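Local coordinates for putative L-alanine-DL-glutamate epimerase (Burkholderia xenovorans, PDB 2OO6), which probably acts as a metal-dependent racemase or epimerase of the mandelate racemase/muconate lactonizing enzyme family, at residues A[44-49]-A[81-86]. Sequence-based numbering, arbitrary orientation.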
loop_
_atom_site.group_PDB
_atom_site.type_symbol
_atom_site.label_atom_id
_atom_site.label_comp_id
_atom_site.label_asym_id
_atom_site.label_seq_id
_atom_site.Cartn_x
_atom_site.Cartn_y
_atom_site.Cartn_z
ATOM N N PRO A 44 19.470 1.209 33.555
ATOM C CA PRO A 44 19.377 1.529 34.991
ATOM C C PRO A 44 17.910 1.398 35.396
ATOM O O PRO A 44 17.032 1.704 34.574
ATOM C CB PRO A 44 19.769 3.018 35.054
ATOM C CG PRO A 44 19.463 3.569 33.659
ATOM C CD PRO A 44 19.753 2.411 32.733
ATOM N N GLY A 45 17.640 0.958 36.631
ATOM C CA GLY A 45 16.269 0.887 37.134
ATOM C C GLY A 45 15.654 -0.504 37.184
ATOM O O GLY A 45 14.600 -0.675 37.793
ATOM N N VAL A 46 16.269 -1.502 36.528
ATOM C CA VAL A 46 15.649 -2.834 36.483
ATOM C C VAL A 46 15.433 -3.421 37.902
ATOM O O VAL A 46 14.376 -3.956 38.191
ATOM C CB VAL A 46 16.420 -3.864 35.589
ATOM C CG1 VAL A 46 15.690 -5.192 35.561
ATOM C CG2 VAL A 46 16.600 -3.345 34.155
ATOM N N THR A 47 16.426 -3.283 38.780
ATOM C CA THR A 47 16.280 -3.768 40.149
ATOM C C THR A 47 15.063 -3.129 40.823
ATOM O O THR A 47 14.268 -3.822 41.464
ATOM C CB THR A 47 17.548 -3.512 40.993
ATOM O OG1 THR A 47 18.670 -4.168 40.387
ATOM C CG2 THR A 47 17.366 -4.022 42.396
ATOM N N ALA A 48 14.906 -1.813 40.661
ATOM C CA ALA A 48 13.755 -1.110 41.224
ATOM C C ALA A 48 12.431 -1.693 40.736
ATOM O O ALA A 48 11.477 -1.833 41.504
ATOM C CB ALA A 48 13.826 0.413 40.890
ATOM N N VAL A 49 12.371 -2.021 39.445
ATOM C CA VAL A 49 11.159 -2.587 38.878
ATOM C C VAL A 49 10.872 -3.940 39.540
ATOM O O VAL A 49 9.739 -4.207 39.967
ATOM C CB VAL A 49 11.261 -2.767 37.320
ATOM C CG1 VAL A 49 10.017 -3.507 36.775
ATOM C CG2 VAL A 49 11.444 -1.409 36.605
ATOM N N GLY A 81 7.652 -1.938 28.082
ATOM C CA GLY A 81 8.873 -1.992 27.282
ATOM C C GLY A 81 10.078 -1.637 28.126
ATOM O O GLY A 81 9.938 -1.355 29.313
ATOM N N GLY A 82 11.262 -1.684 27.524
ATOM C CA GLY A 82 12.464 -1.191 28.184
ATOM C C GLY A 82 12.666 -1.767 29.567
ATOM O O GLY A 82 12.493 -2.975 29.792
ATOM N N VAL A 83 12.993 -0.884 30.504
ATOM C CA VAL A 83 13.431 -1.327 31.824
ATOM C C VAL A 83 12.290 -2.024 32.579
ATOM O O VAL A 83 12.505 -3.005 33.306
ATOM C CB VAL A 83 14.069 -0.159 32.590
ATOM C CG1 VAL A 83 14.038 -0.417 34.067
ATOM C CG2 VAL A 83 15.537 0.022 32.103
ATOM N N VAL A 84 11.056 -1.563 32.357
ATOM C CA VAL A 84 9.911 -2.205 32.998
ATOM C C VAL A 84 9.803 -3.680 32.524
ATOM O O VAL A 84 9.687 -4.610 33.332
ATOM C CB VAL A 84 8.620 -1.399 32.732
ATOM C CG1 VAL A 84 7.361 -2.266 32.912
ATOM C CG2 VAL A 84 8.560 -0.156 33.653
ATOM N N SER A 85 9.872 -3.896 31.211
ATOM C CA SER A 85 9.688 -5.231 30.639
ATOM C C SER A 85 10.859 -6.139 31.001
ATOM O O SER A 85 10.676 -7.349 31.162
ATOM C CB SER A 85 9.493 -5.138 29.118
ATOM O OG SER A 85 8.166 -4.643 28.820
ATOM N N GLU A 86 12.048 -5.550 31.161
ATOM C CA GLU A 86 13.209 -6.297 31.656
ATOM C C GLU A 86 12.941 -6.820 33.062
ATOM O O GLU A 86 13.299 -7.966 33.390
ATOM C CB GLU A 86 14.458 -5.400 31.681
ATOM C CG GLU A 86 15.116 -5.214 30.299
ATOM C CD GLU A 86 16.397 -4.408 30.372
ATOM O OE1 GLU A 86 17.318 -4.857 31.058
ATOM O OE2 GLU A 86 16.489 -3.339 29.720
#
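Val83 has chi1 near 158°, which turns CG1 away from its own backbone N and onto the first turn of helix 46-57. Val46 and Val49 have the same kind of torsion, and in both CG2 lies beside the backbone N. The three valines meet in the N-terminal capping domain of the enolase superfamily fold, where the starts of helices 46-57 and 82-102 pack together.

Val83 CG1 is the central methyl of the contact. It sits 3.5 Å from Val46 N and equally near the carbonyl carbon of Gly45, the N-cap residue. The methyls Val46 CG2 and Val49 CG2 are 3.9 and 3.8 Å from Val83 CG1. Gly45 has no side chain, and the Val83 methyl lies close against its backbone.

Val49 also meets Val84, the next residue of helix 82-102. Its CG1 lies 3.6 Å from Val84 O, while CG2 makes a looser contact with Val84 CG2. No hydrogen bond joins the two segments; they meet by van der Waals contact, methyl to methyl and methyl to backbone or carboxylate.

Glu86 crosses Val46 at about a right angle. Its extended chain brings OE1 to 3.5 Å from Val46 CG2. The other carboxylate oxygen, OE2, is hydrogen-bonded to Ser43, just before segment 44-49, and this ties the acid to the loop leading into helix 46-57. Glu86 also touches Phe272. Its side chain is about 8 Å from that of Thr270, a magnesium-binding residue.

Val83 and Val84 also pack on Val84 and Val83 of the second subunit. The contact therefore borders a subunit interface. Pro44 O is buried with no hydrogen-bond partner in the model, and the methyl Val83 CG2 lies 3.3 Å from Pro44 O.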